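Local coordinates for small ribosomal subunit protein bS6 (Aquifex aeolicus, PDB 2J5A) that probably binds 16S ribosomal RNA together with protein bS18, as a structural constituent of the small ribosomal subunit, at residues F14-K17 with P18-E22. Residues are numbered along the deposited sequence; the frame is centred on the assembly and turned at random.
Sequences FAVK and PTLSE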
loop_
_atom_site.group_PDB
_atom_site.type_symbol
_atom_site.label_atom_id
_atom_site.label_comp_id
_atom_site.label_asym_id
_atom_site.label_seq_id
_atom_site.Cartn_x
_atom_site.Cartn_y
_atom_site.Cartn_z
ATOM N N PHE A 14 1.296 3.109 2.229
ATOM C CA PHE A 14 1.372 2.751 3.634
ATOM C C PHE A 14 2.774 3.020 4.193
ATOM O O PHE A 14 3.765 3.087 3.439
ATOM C CB PHE A 14 0.936 1.301 3.857
ATOM C CG PHE A 14 1.807 0.292 3.169
ATOM C CD1 PHE A 14 1.667 0.040 1.824
ATOM C CD2 PHE A 14 2.807 -0.392 3.880
ATOM C CE1 PHE A 14 2.470 -0.888 1.197
ATOM C CE2 PHE A 14 3.619 -1.314 3.248
ATOM C CZ PHE A 14 3.451 -1.565 1.920
ATOM N N ALA A 15 2.819 3.193 5.519
ATOM C CA ALA A 15 4.021 3.578 6.252
ATOM C C ALA A 15 4.352 2.497 7.262
ATOM O O ALA A 15 3.506 2.126 8.072
ATOM C CB ALA A 15 3.816 4.906 6.971
ATOM N N VAL A 16 5.581 1.988 7.192
ATOM C CA VAL A 16 6.055 0.894 8.058
ATOM C C VAL A 16 6.884 1.469 9.211
ATOM O O VAL A 16 7.665 2.401 9.003
ATOM C CB VAL A 16 6.908 -0.087 7.250
ATOM C CG1 VAL A 16 7.532 -1.132 8.142
ATOM C CG2 VAL A 16 6.076 -0.709 6.142
ATOM N N LYS A 17 6.726 0.919 10.419
ATOM C CA LYS A 17 7.406 1.504 11.585
ATOM C C LYS A 17 8.925 1.407 11.390
ATOM O O LYS A 17 9.411 0.469 10.740
ATOM C CB LYS A 17 6.919 0.942 12.944
ATOM C CG LYS A 17 7.134 -0.532 13.179
ATOM C CD LYS A 17 6.824 -0.949 14.646
ATOM C CE LYS A 17 5.379 -0.659 15.086
ATOM N NZ LYS A 17 4.764 -1.790 15.919
ATOM N N PRO A 18 9.662 2.431 11.852
ATOM C CA PRO A 18 11.089 2.557 11.512
ATOM C C PRO A 18 12.062 1.615 12.242
ATOM O O PRO A 18 13.244 1.697 11.985
ATOM C CB PRO A 18 11.408 4.023 11.862
ATOM C CG PRO A 18 10.448 4.372 12.934
ATOM C CD PRO A 18 9.196 3.547 12.690
ATOM N N THR A 19 11.571 0.748 13.123
ATOM C CA THR A 19 12.402 -0.188 13.891
ATOM C C THR A 19 12.595 -1.543 13.197
ATOM O O THR A 19 13.312 -2.401 13.715
ATOM C CB THR A 19 11.766 -0.483 15.261
ATOM O OG1 THR A 19 10.528 -1.195 15.072
ATOM C CG2 THR A 19 11.508 0.806 16.045
ATOM N N LEU A 20 11.924 -1.758 12.064
ATOM C CA LEU A 20 12.176 -2.925 11.236
ATOM C C LEU A 20 13.445 -2.680 10.430
ATOM O O LEU A 20 13.717 -1.559 10.045
ATOM C CB LEU A 20 11.008 -3.182 10.256
ATOM C CG LEU A 20 9.773 -3.973 10.713
ATOM C CD1 LEU A 20 9.172 -3.439 11.991
ATOM C CD2 LEU A 20 8.737 -3.963 9.610
ATOM N N SER A 21 14.181 -3.738 10.132
ATOM C CA SER A 21 15.364 -3.638 9.312
ATOM C C SER A 21 14.971 -3.398 7.868
ATOM O O SER A 21 13.859 -3.723 7.453
ATOM C CB SER A 21 16.179 -4.932 9.381
ATOM O OG SER A 21 15.562 -5.975 8.629
ATOM N N GLU A 22 15.909 -2.859 7.097
ATOM C CA GLU A 22 15.743 -2.751 5.653
ATOM C C GLU A 22 15.195 -4.019 5.029
ATOM O O GLU A 22 14.370 -3.955 4.119
ATOM C CB GLU A 22 17.083 -2.428 4.995
ATOM C CG GLU A 22 16.993 -2.168 3.509
ATOM C CD GLU A 22 16.149 -0.954 3.174
ATOM O OE1 GLU A 22 15.928 -0.096 4.063
ATOM O OE2 GLU A 22 15.725 -0.858 2.008
#
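Leu20 doubles back over the end of the strand that precedes it and lays its two methyls on different residues, CD2 on Val16 and CD1 on Lys17. Val16 has CG1 anti to the backbone N (chi1 174°), which carries that methyl forward to within 3.4 Å of Leu20 CD2, a tight fit between side chains crossing at about a right angle. The other branch of the leucine, CD1, rests 3.7 Å from CG of Lys17, against the aliphatic root of the lysine. A type I beta turn from Lys17 to Leu20 brings these groups together, reversing the chain where strand 8-16 gives way to helix 22-38, the first beta-to-alpha connection of the ferredoxin-like fold of S6, a four-stranded antiparallel sheet with two helices. Just after the turn, Ser21 takes the N-cap position of helix 22-38, its side chain capping a backbone N in the first turn. With chi1 at 62°, Lys17 places CG between its own N and carbonyl carbon, and CD passes Thr19 OG1 at 3.7 Å. Beyond this the lysine bends at chi3 and chi4 and leads away from the turn, its NZ hydrogen-bonding the carbonyl oxygen of Glu90. Pro18, with CD 3.5 Å from Lys17 CB, lies against Phe61, which Lys17 and Thr19 also touch, while Met25 and Lys28 of helix 22-38 pack on Val16.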